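Local atomic coordinates of protein interacting with HSP90 1 (Saccharomyces cerevisiae, PDB entry 4CGU), a protein that takes part in pre-rRNA processing and is required for the interaction of NOP58 with snoRNA. Residues Tyr93-Ile99 / Arg152-Ile158; Tyr115-Asn120 / Leu132-Val138. All coordinates share one frame; numbering follows the deposited sequence.

In the fold
Both contacts belong to the C-terminal CS domain of the protein, a beta sandwich. Contact 1 is buried near the centre of the chain. It zips together the two inner strands of the four-stranded antiparallel sheet. Contact 2 lies at one end of the sandwich and is only partly buried. It ties the end of strand 114-116 and the turn after it to the loop that follows strand 129-131. Contact 1 relies on a regular backbone ladder with branched apolar side chains on one face and tyrosines with an arginine and a leucine on the other. Contact 2 has one backbone bond and a small mixed cluster. The two meet where Ile158 packs on Leu132 and Leu95 on Pro133.

Contact 1. Residues Tyr93-Ile99 / Arg152-Ile158; sequences YKLRILI and RTLYIYI
Oxygen O of the C-terminal carboxylate of Ile158 is gripped by two successive backbone amides. Lys94 N binds it at 2.7 Å and Leu95 N at 2.9 Å. Two residues on one strand thus answer one on the other, a classic beta bulge. It opens the antiparallel pairing of strands 95-101 and 153-157, the inner strands of the four-stranded sheet of this CS domain. Beyond the bulge, Ile97 pairs with Ile156 and Ile99 with Leu154 as hydrogen-bonded pairs, each joined by two N-H...O bonds. The side chains of these pairs stand on one face, with Ile97 CB 4.0 Å from Ile156 CB. Ile97 and Ile99 also touch Ile130 of the other sheet, which places this face in the sandwich interior.

The opposite face carries Arg96, Leu98, Tyr155 and Tyr157. Tyr157 presents its edge to the face of Tyr93, with CD2 of Tyr157 over the middle of the Tyr93 ring. The planes are 58° apart. Tyr93 chi1 is 42°, with CG between the backbone N and the carbonyl carbon. This sets its ring beside Tyr157. Arg96 CG lies over a face of the Tyr157 ring, 4.1 Å from its centroid, a CH-pi contact. The Arg96 guanidinium and the hydroxyls of Tyr93 and Tyr157 all hydrogen-bond to the backbone of another protein's chain, so this face is a binding surface. With an alanine in place of Tyr93, the Tyr157 edge would probably be left without its ring partner, and the phenol's bond to that other protein would be lost. Further along, Leu98 reaches back toward Tyr155, in a tight contact of 3.3 Å between Leu98 CD2 and Tyr155 CD2.

Contact 2. Residues Tyr115-Asn120 / Leu132-Val138; sequences YNFAEN and LPRDIVV
Asn120 and Leu132 make the one direct hydrogen bond between these segments. Leu132 N donates to Asn120 O at 3.0 Å, with an N-H...O angle of 168°. A water donates to Leu132 O at 3.1 Å and more weakly to Asn120 O, adding a bridge between the two backbones.

A side-chain bond within 115-120 shapes the surface that the loop meets. Tyr115 OH donates to Asn120 OD1 at 2.5 Å. The donor is tilted 22° from the carbonyl plane of the amide. Asn120 has CG anti to the backbone N (chi1 -168°), which turns its amide to the loop and brings OD1 to the tyrosine hydroxyl. Asn116 OD1 accepts from Glu119 N, an Asx motif that pins the turn leading to Asn120.

The rest is van der Waals packing. Leu132 CD1 approaches Tyr115 CE1 at 3.8 Å, and Val138 CG1 meets the hydroxyl end of the same ring, 3.6 Å from Tyr115 CZ. Both methyls come obliquely to the ring, as apolar contacts. Val138 CG2 lies 3.6 Å from Asn120 OD1. One valine thus covers both partners of the Tyr115-Asn120 bond. On the amide side, Asn120 ND2 packs against Leu132 CB at 3.6 Å.

Between Leu132 and Val138 the loop makes a type I beta turn from Pro133 to Ile136. Leu132 also packs on Ile97 and Ile158, while Pro133 and Ile136 touch Leu95 of strand 95-101 and Arg87 of strand 81-87. Asp135 forms a salt bridge with Arg87. At the outer edge, Tyr115 and Asn116 pair antiparallel with a strand of another protein's chain, which extends the smaller sheet.

Contact 1. Residues Tyr93-Ile99 / Arg152-Ile158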
ATOM      1  N   TYR B  93      -5.369 -10.499 -10.300  1.00 30.33           N
ATOM      2  CA  TYR B  93      -6.402  -9.651  -9.718  1.00 27.34           C
ATOM      3  C   TYR B  93      -7.725 -10.407  -9.719  1.00 27.22           C
ATOM      4  O   TYR B  93      -7.888 -11.374 -10.456  1.00 26.45           O
ATOM      5  CB  TYR B  93      -6.529  -8.351 -10.514  1.00 22.63           C
ATOM      6  CG  TYR B  93      -6.464  -8.560 -12.011  1.00 26.49           C
ATOM      7  CD1 TYR B  93      -7.586  -8.957 -12.726  1.00 25.14           C
ATOM      8  CD2 TYR B  93      -5.274  -8.377 -12.708  1.00 21.85           C
ATOM      9  CE1 TYR B  93      -7.529  -9.156 -14.092  1.00 25.34           C
ATOM     10  CE2 TYR B  93      -5.212  -8.571 -14.077  1.00 24.72           C
ATOM     11  CZ  TYR B  93      -6.345  -8.959 -14.762  1.00 28.96           C
ATOM     12  OH  TYR B  93      -6.300  -9.156 -16.122  1.00 31.63           O
ATOM     13  N   LYS B  94      -8.658  -9.968  -8.881  1.00 21.48           N
ATOM     14  CA  LYS B  94      -9.972 -10.591  -8.794  1.00 24.91           C
ATOM     15  C   LYS B  94     -11.021  -9.732  -9.481  1.00 28.59           C
ATOM     16  O   LYS B  94     -12.056 -10.230  -9.933  1.00 29.71           O
ATOM     17  CB  LYS B  94     -10.380 -10.772  -7.333  1.00 24.76           C
ATOM     18  CG  LYS B  94      -9.425 -11.614  -6.503  1.00 32.16           C
ATOM     19  CD  LYS B  94      -9.313 -13.015  -7.059  1.00 42.46           C
ATOM     20  CE  LYS B  94      -8.387 -13.876  -6.207  1.00 54.75           C
ATOM     21  NZ  LYS B  94      -8.206 -15.236  -6.797  1.00 62.50           N
ATOM     22  N   LEU B  95     -10.754  -8.434  -9.552  1.00 27.69           N
ATOM     23  CA  LEU B  95     -11.761  -7.477  -9.980  1.00 21.40           C
ATOM     24  C   LEU B  95     -11.170  -6.438 -10.917  1.00 23.48           C
ATOM     25  O   LEU B  95     -10.079  -5.911 -10.668  1.00 19.73           O
ATOM     26  CB  LEU B  95     -12.355  -6.777  -8.754  1.00 19.05           C
ATOM     27  CG  LEU B  95     -13.343  -5.644  -9.016  1.00 31.87           C
ATOM     28  CD1 LEU B  95     -14.667  -6.180  -9.569  1.00 23.80           C
ATOM     29  CD2 LEU B  95     -13.562  -4.826  -7.753  1.00 21.94           C
ATOM     30  N   ARG B  96     -11.894  -6.147 -11.995  1.00 16.34           N
ATOM     31  CA  ARG B  96     -11.586  -4.999 -12.835  1.00 20.48           C
ATOM     32  C   ARG B  96     -12.749  -4.010 -12.848  1.00 21.50           C
ATOM     33  O   ARG B  96     -13.898  -4.395 -13.045  1.00 20.15           O
ATOM     34  CB  ARG B  96     -11.270  -5.420 -14.267  1.00 19.95           C
ATOM     35  CG  ARG B  96     -10.987  -4.235 -15.181  1.00 21.86           C
ATOM     36  CD  ARG B  96     -10.956  -4.638 -16.640  1.00 29.06           C
ATOM     37  NE  ARG B  96     -12.289  -4.930 -17.162  1.00 27.29           N
ATOM     38  CZ  ARG B  96     -12.511  -5.636 -18.266  1.00 37.32           C
ATOM     39  NH1 ARG B  96     -11.488  -6.129 -18.952  1.00 32.61           N
ATOM     40  NH2 ARG B  96     -13.753  -5.859 -18.680  1.00 31.38           N
ATOM     41  N   ILE B  97     -12.437  -2.735 -12.636  1.00 18.10           N
ATOM     42  CA  ILE B  97     -13.420  -1.663 -12.700  1.00 17.22           C
ATOM     43  C   ILE B  97     -13.077  -0.750 -13.868  1.00 22.08           C
ATOM     44  O   ILE B  97     -11.941  -0.305 -13.990  1.00 15.26           O
ATOM     45  CB  ILE B  97     -13.396  -0.824 -11.416  1.00 20.98           C
ATOM     46  CG1 ILE B  97     -13.471  -1.740 -10.192  1.00 19.41           C
ATOM     47  CG2 ILE B  97     -14.525   0.206 -11.416  1.00 14.99           C
ATOM     48  CD1 ILE B  97     -13.159  -1.041  -8.897  1.00 22.49           C
ATOM     49  N   LEU B  98     -14.056  -0.492 -14.729  1.00 15.97           N
ATOM     50  CA  LEU B  98     -13.923   0.481 -15.806  1.00 18.88           C
ATOM     51  C   LEU B  98     -14.746   1.714 -15.492  1.00 26.48           C
ATOM     52  O   LEU B  98     -15.956   1.626 -15.275  1.00 21.52           O
ATOM     53  CB  LEU B  98     -14.416  -0.099 -17.134  1.00 23.87           C
ATOM     54  CG  LEU B  98     -13.766  -1.381 -17.644  1.00 31.29           C
ATOM     55  CD1 LEU B  98     -14.189  -1.667 -19.080  1.00 27.89           C
ATOM     56  CD2 LEU B  98     -12.265  -1.271 -17.545  1.00 37.29           C
ATOM     57  N   ILE B  99     -14.092   2.867 -15.463  1.00 20.42           N
ATOM     58  CA  ILE B  99     -14.806   4.119 -15.291  1.00 20.07           C
ATOM     59  C   ILE B  99     -14.650   4.932 -16.563  1.00 30.74           C
ATOM     60  O   ILE B  99     -13.538   5.273 -16.956  1.00 20.58           O
ATOM     61  CB  ILE B  99     -14.276   4.926 -14.103  1.00 25.87           C
ATOM     62  CG1 ILE B  99     -14.346   4.088 -12.822  1.00 21.19           C
ATOM     63  CG2 ILE B  99     -15.054   6.237 -13.964  1.00 18.75           C
ATOM     64  CD1 ILE B  99     -14.080   4.878 -11.572  1.00 25.42           C
ATOM     65  N   ARG B 152     -10.663   8.504 -22.355  1.00 27.27           N
ATOM     66  CA  ARG B 152     -11.163   9.028 -21.089  1.00 23.38           C
ATOM     67  C   ARG B 152     -11.642   7.878 -20.216  1.00 31.74           C
ATOM     68  O   ARG B 152     -12.777   7.867 -19.738  1.00 29.56           O
ATOM     69  CB  ARG B 152     -12.269  10.063 -21.311  1.00 28.49           C
ATOM     70  CG  ARG B 152     -11.766  11.373 -21.917  1.00 27.35           C
ATOM     71  CD  ARG B 152     -12.887  12.384 -22.056  1.00 30.62           C
ATOM     72  NE  ARG B 152     -13.993  11.836 -22.833  1.00 38.05           N
ATOM     73  CZ  ARG B 152     -15.183  12.411 -22.946  1.00 37.83           C
ATOM     74  NH1 ARG B 152     -15.425  13.563 -22.330  1.00 32.92           N
ATOM     75  NH2 ARG B 152     -16.131  11.833 -23.673  1.00 30.63           N
ATOM     76  N   THR B 153     -10.775   6.890 -20.039  1.00 24.83           N
ATOM     77  CA  THR B 153     -11.168   5.699 -19.305  1.00 24.46           C
ATOM     78  C   THR B 153     -10.158   5.370 -18.213  1.00 26.95           C
ATOM     79  O   THR B 153      -8.948   5.408 -18.442  1.00 25.56           O
ATOM     80  CB  THR B 153     -11.349   4.489 -20.254  1.00 28.00           C
ATOM     81  OG1 THR B 153     -12.373   4.782 -21.213  1.00 35.60           O
ATOM     82  CG2 THR B 153     -11.753   3.248 -19.478  1.00 34.25           C
ATOM     83  N   LEU B 154     -10.671   5.101 -17.018  1.00 18.53           N
ATOM     84  CA  LEU B 154      -9.889   4.545 -15.923  1.00 19.92           C
ATOM     85  C   LEU B 154     -10.096   3.039 -15.877  1.00 22.31           C
ATOM     86  O   LEU B 154     -11.233   2.566 -15.911  1.00 22.17           O
ATOM     87  CB  LEU B 154     -10.334   5.132 -14.583  1.00 18.54           C
ATOM     88  CG  LEU B 154      -9.819   6.482 -14.094  1.00 32.52           C
ATOM     89  CD1 LEU B 154     -10.345   6.746 -12.684  1.00 28.74           C
ATOM     90  CD2 LEU B 154      -8.300   6.557 -14.130  1.00 19.95           C
ATOM     91  N   TYR B 155      -8.988   2.301 -15.818  1.00 16.84           N
ATOM     92  CA  TYR B 155      -8.977   0.854 -15.638  1.00 18.82           C
ATOM     93  C   TYR B 155      -8.384   0.558 -14.271  1.00 25.33           C
ATOM     94  O   TYR B 155      -7.236   0.898 -14.010  1.00 23.40           O
ATOM     95  CB  TYR B 155      -8.081   0.186 -16.687  1.00 20.90           C
ATOM     96  CG  TYR B 155      -8.550   0.326 -18.116  1.00 25.34           C
ATOM     97  CD1 TYR B 155      -8.323   1.492 -18.836  1.00 32.46           C
ATOM     98  CD2 TYR B 155      -9.210  -0.716 -18.752  1.00 33.22           C
ATOM     99  CE1 TYR B 155      -8.751   1.618 -20.150  1.00 37.90           C
ATOM    100  CE2 TYR B 155      -9.644  -0.601 -20.062  1.00 37.09           C
ATOM    101  CZ  TYR B 155      -9.412   0.566 -20.756  1.00 32.92           C
ATOM    102  OH  TYR B 155      -9.841   0.676 -22.059  1.00 56.73           O
ATOM    103  N   ILE B 156      -9.151  -0.090 -13.403  1.00 20.78           N
ATOM    104  CA  ILE B 156      -8.694  -0.389 -12.052  1.00 18.49           C
ATOM    105  C   ILE B 156      -8.659  -1.895 -11.792  1.00 23.93           C
ATOM    106  O   ILE B 156      -9.666  -2.577 -11.937  1.00 18.17           O
ATOM    107  CB  ILE B 156      -9.602   0.288 -11.015  1.00 19.13           C
ATOM    108  CG1 ILE B 156      -9.643   1.799 -11.268  1.00 18.10           C
ATOM    109  CG2 ILE B 156      -9.136  -0.037  -9.604  1.00 16.12           C
ATOM    110  CD1 ILE B 156     -10.741   2.515 -10.521  1.00 24.16           C
ATOM    111  N   TYR B 157      -7.493  -2.407 -11.415  1.00 17.18           N
ATOM    112  CA  TYR B 157      -7.331  -3.838 -11.171  1.00 16.12           C
ATOM    113  C   TYR B 157      -7.011  -4.107  -9.715  1.00 25.02           C
ATOM    114  O   TYR B 157      -6.051  -3.558  -9.172  1.00 24.36           O
ATOM    115  CB  TYR B 157      -6.236  -4.418 -12.065  1.00 17.00           C
ATOM    116  CG  TYR B 157      -6.566  -4.335 -13.538  1.00 22.26           C
ATOM    117  CD1 TYR B 157      -6.301  -3.180 -14.267  1.00 20.99           C
ATOM    118  CD2 TYR B 157      -7.160  -5.408 -14.198  1.00 24.16           C
ATOM    119  CE1 TYR B 157      -6.606  -3.101 -15.619  1.00 21.14           C
ATOM    120  CE2 TYR B 157      -7.473  -5.334 -15.543  1.00 21.75           C
ATOM    121  CZ  TYR B 157      -7.193  -4.182 -16.247  1.00 23.07           C
ATOM    122  OH  TYR B 157      -7.501  -4.115 -17.582  1.00 24.39           O
ATOM    123  N   ILE B 158      -7.828  -4.946  -9.085  1.00 19.14           N
ATOM    124  CA  ILE B 158      -7.667  -5.255  -7.670  1.00 25.65           C
ATOM    125  C   ILE B 158      -7.712  -6.761  -7.417  1.00 32.51           C
ATOM    126  O   ILE B 158      -8.612  -7.454  -7.884  1.00 34.02           O
ATOM    127  CB  ILE B 158      -8.763  -4.564  -6.830  1.00 25.22           C
ATOM    128  CG1 ILE B 158      -8.723  -3.050  -7.055  1.00 29.84           C
ATOM    129  CG2 ILE B 158      -8.586  -4.889  -5.356  1.00 30.71           C
ATOM    130  CD1 ILE B 158      -9.824  -2.292  -6.356  1.00 29.38           C
ATOM    131  OXT ILE B 158      -6.859  -7.329  -6.738  1.00 36.75           O
TER

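Contact 2. Residues Tyr115-Asn120 / Leu132-Val138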
ATOM      1  N   TYR B 115      -8.102   5.200  -1.010  1.00 23.32           N
ATOM      2  CA  TYR B 115      -8.740   3.994  -0.517  1.00 19.03           C
ATOM      3  C   TYR B 115      -8.935   4.080   0.985  1.00 23.84           C
ATOM      4  O   TYR B 115      -7.973   4.252   1.731  1.00 19.86           O
ATOM      5  CB  TYR B 115      -7.906   2.758  -0.858  1.00 14.51           C
ATOM      6  CG  TYR B 115      -8.463   1.479  -0.276  1.00 13.05           C
ATOM      7  CD1 TYR B 115      -9.664   0.952  -0.729  1.00 16.78           C
ATOM      8  CD2 TYR B 115      -7.784   0.797   0.727  1.00 19.62           C
ATOM      9  CE1 TYR B 115     -10.173  -0.220  -0.201  1.00 22.12           C
ATOM     10  CE2 TYR B 115      -8.287  -0.375   1.264  1.00 23.11           C
ATOM     11  CZ  TYR B 115      -9.482  -0.878   0.796  1.00 25.35           C
ATOM     12  OH  TYR B 115      -9.980  -2.044   1.325  1.00 20.59           O
ATOM     13  N   ASN B 116     -10.185   3.952   1.413  1.00 22.04           N
ATOM     14  CA  ASN B 116     -10.539   3.949   2.825  1.00 21.70           C
ATOM     15  C   ASN B 116     -10.589   2.514   3.363  1.00 22.71           C
ATOM     16  O   ASN B 116     -11.435   1.724   2.954  1.00 21.25           O
ATOM     17  CB  ASN B 116     -11.889   4.646   3.022  1.00 23.79           C
ATOM     18  CG  ASN B 116     -12.212   4.890   4.483  1.00 28.67           C
ATOM     19  OD1 ASN B 116     -12.419   3.949   5.251  1.00 23.72           O
ATOM     20  ND2 ASN B 116     -12.251   6.158   4.875  1.00 17.98           N
ATOM     21  N   PHE B 117      -9.683   2.185   4.279  1.00 20.63           N
ATOM     22  CA  PHE B 117      -9.508   0.804   4.728  1.00 23.90           C
ATOM     23  C   PHE B 117     -10.733   0.221   5.439  1.00 23.66           C
ATOM     24  O   PHE B 117     -11.150  -0.898   5.146  1.00 24.70           O
ATOM     25  CB  PHE B 117      -8.277   0.680   5.639  1.00 18.31           C
ATOM     26  CG  PHE B 117      -6.996   1.175   5.014  1.00 18.87           C
ATOM     27  CD1 PHE B 117      -6.282   0.377   4.135  1.00 16.58           C
ATOM     28  CD2 PHE B 117      -6.497   2.430   5.326  1.00 19.16           C
ATOM     29  CE1 PHE B 117      -5.106   0.828   3.565  1.00 18.24           C
ATOM     30  CE2 PHE B 117      -5.320   2.882   4.768  1.00 17.20           C
ATOM     31  CZ  PHE B 117      -4.627   2.077   3.875  1.00 14.63           C
ATOM     32  N   ALA B 118     -11.293   0.975   6.378  1.00 21.07           N
ATOM     33  CA  ALA B 118     -12.419   0.498   7.179  1.00 27.86           C
ATOM     34  C   ALA B 118     -13.704   0.393   6.368  1.00 27.04           C
ATOM     35  O   ALA B 118     -14.500  -0.517   6.573  1.00 27.30           O
ATOM     36  CB  ALA B 118     -12.631   1.398   8.400  1.00 18.95           C
ATOM     37  N   GLU B 119     -13.899   1.324   5.440  1.00 22.19           N
ATOM     38  CA  GLU B 119     -15.088   1.316   4.601  1.00 25.63           C
ATOM     39  C   GLU B 119     -14.942   0.327   3.457  1.00 28.83           C
ATOM     40  O   GLU B 119     -15.938  -0.159   2.921  1.00 29.17           O
ATOM     41  CB  GLU B 119     -15.340   2.704   4.023  1.00 26.52           C
ATOM     42  CG  GLU B 119     -15.715   3.765   5.036  1.00 24.97           C
ATOM     43  CD  GLU B 119     -15.734   5.141   4.411  1.00 25.41           C
ATOM     44  OE1 GLU B 119     -15.386   5.245   3.216  1.00 26.68           O
ATOM     45  OE2 GLU B 119     -16.087   6.118   5.102  1.00 36.24           O
ATOM     46  N   ASN B 120     -13.696   0.029   3.098  1.00 25.45           N
ATOM     47  CA  ASN B 120     -13.399  -0.731   1.889  1.00 22.70           C
ATOM     48  C   ASN B 120     -14.023  -0.045   0.665  1.00 23.49           C
ATOM     49  O   ASN B 120     -14.660  -0.683  -0.176  1.00 27.64           O
ATOM     50  CB  ASN B 120     -13.852  -2.190   2.025  1.00 22.90           C
ATOM     51  CG  ASN B 120     -13.314  -3.077   0.915  1.00 30.26           C
ATOM     52  OD1 ASN B 120     -12.194  -2.892   0.440  1.00 34.75           O
ATOM     53  ND2 ASN B 120     -14.116  -4.039   0.489  1.00 26.54           N
ATOM     54  N   LEU B 132     -15.936  -1.623  -2.734  1.00 26.15           N
ATOM     55  CA  LEU B 132     -15.376  -2.846  -3.289  1.00 26.73           C
ATOM     56  C   LEU B 132     -16.115  -4.049  -2.724  1.00 31.30           C
ATOM     57  O   LEU B 132     -16.549  -4.018  -1.574  1.00 34.55           O
ATOM     58  CB  LEU B 132     -13.882  -2.936  -2.981  1.00 21.13           C
ATOM     59  CG  LEU B 132     -13.032  -1.757  -3.467  1.00 29.85           C
ATOM     60  CD1 LEU B 132     -11.563  -2.028  -3.201  1.00 31.73           C
ATOM     61  CD2 LEU B 132     -13.266  -1.479  -4.947  1.00 29.51           C
ATOM     62  N   PRO B 133     -16.270  -5.110  -3.534  1.00 24.52           N
ATOM     63  CA  PRO B 133     -16.954  -6.330  -3.093  1.00 32.33           C
ATOM     64  C   PRO B 133     -16.324  -6.839  -1.802  1.00 33.34           C
ATOM     65  O   PRO B 133     -15.104  -6.779  -1.658  1.00 33.15           O
ATOM     66  CB  PRO B 133     -16.685  -7.313  -4.233  1.00 27.90           C
ATOM     67  CG  PRO B 133     -16.408  -6.458  -5.415  1.00 35.48           C
ATOM     68  CD  PRO B 133     -15.702  -5.254  -4.884  1.00 29.58           C
ATOM     69  N   ARG B 134     -17.146  -7.321  -0.879  1.00 31.54           N
ATOM     70  CA  ARG B 134     -16.675  -7.672   0.454  1.00 37.75           C
ATOM     71  C   ARG B 134     -15.946  -9.010   0.491  1.00 35.38           C
ATOM     72  O   ARG B 134     -15.262  -9.320   1.465  1.00 40.59           O
ATOM     73  CB  ARG B 134     -17.841  -7.680   1.445  1.00 38.47           C
ATOM     74  CG  ARG B 134     -18.957  -8.632   1.063  1.00 44.26           C
ATOM     75  CD  ARG B 134     -20.134  -8.495   2.001  1.00 50.25           C
ATOM     76  NE  ARG B 134     -20.515  -7.098   2.174  1.00 58.99           N
ATOM     77  CZ  ARG B 134     -21.662  -6.699   2.711  1.00 65.00           C
ATOM     78  NH1 ARG B 134     -22.548  -7.597   3.119  1.00 66.58           N
ATOM     79  NH2 ARG B 134     -21.925  -5.406   2.833  1.00 60.57           N
ATOM     80  N   ASP B 135     -16.083  -9.797  -0.571  1.00 34.52           N
ATOM     81  CA  ASP B 135     -15.482 -11.128  -0.612  1.00 29.78           C
ATOM     82  C   ASP B 135     -14.084 -11.133  -1.225  1.00 33.21           C
ATOM     83  O   ASP B 135     -13.574 -12.185  -1.606  1.00 38.29           O
ATOM     84  CB  ASP B 135     -16.377 -12.098  -1.389  1.00 41.13           C
ATOM     85  CG  ASP B 135     -16.417 -11.793  -2.878  1.00 35.55           C
ATOM     86  OD1 ASP B 135     -16.570 -10.610  -3.244  1.00 33.80           O
ATOM     87  OD2 ASP B 135     -16.288 -12.738  -3.682  1.00 37.54           O
ATOM     88  N   ILE B 136     -13.467  -9.959  -1.324  1.00 40.26           N
ATOM     89  CA  ILE B 136     -12.148  -9.833  -1.936  1.00 39.05           C
ATOM     90  C   ILE B 136     -11.115  -9.289  -0.952  1.00 35.79           C
ATOM     91  O   ILE B 136     -11.370  -8.304  -0.263  1.00 41.20           O
ATOM     92  CB  ILE B 136     -12.203  -8.910  -3.172  1.00 32.57           C
ATOM     93  CG1 ILE B 136     -12.739  -9.669  -4.383  1.00 33.79           C
ATOM     94  CG2 ILE B 136     -10.837  -8.340  -3.498  1.00 31.54           C
ATOM     95  CD1 ILE B 136     -12.919  -8.794  -5.599  1.00 39.36           C
ATOM     96  N   VAL B 137      -9.954  -9.934  -0.883  1.00 45.29           N
ATOM     97  CA  VAL B 137      -8.850  -9.387  -0.101  1.00 40.83           C
ATOM     98  C   VAL B 137      -8.274  -8.173  -0.826  1.00 35.65           C
ATOM     99  O   VAL B 137      -7.923  -8.241  -2.001  1.00 41.45           O
ATOM    100  CB  VAL B 137      -7.759 -10.449   0.226  1.00 44.43           C
ATOM    101  CG1 VAL B 137      -8.382 -11.625   0.959  1.00 51.10           C
ATOM    102  CG2 VAL B 137      -7.026 -10.922  -1.029  1.00 41.02           C
ATOM    103  N   VAL B 138      -8.224  -7.041  -0.138  1.00 33.04           N
ATOM    104  CA  VAL B 138      -7.747  -5.822  -0.772  1.00 28.91           C
ATOM    105  C   VAL B 138      -6.459  -5.330  -0.139  1.00 34.20           C
ATOM    106  O   VAL B 138      -6.419  -4.991   1.041  1.00 37.06           O
ATOM    107  CB  VAL B 138      -8.800  -4.699  -0.732  1.00 29.63           C
ATOM    108  CG1 VAL B 138      -8.251  -3.435  -1.395  1.00 26.82           C
ATOM    109  CG2 VAL B 138     -10.087  -5.157  -1.405  1.00 27.80           C
TER
HETATM  110  O   HOH W   1     -17.784  -2.068   0.449  1.00 37.95           O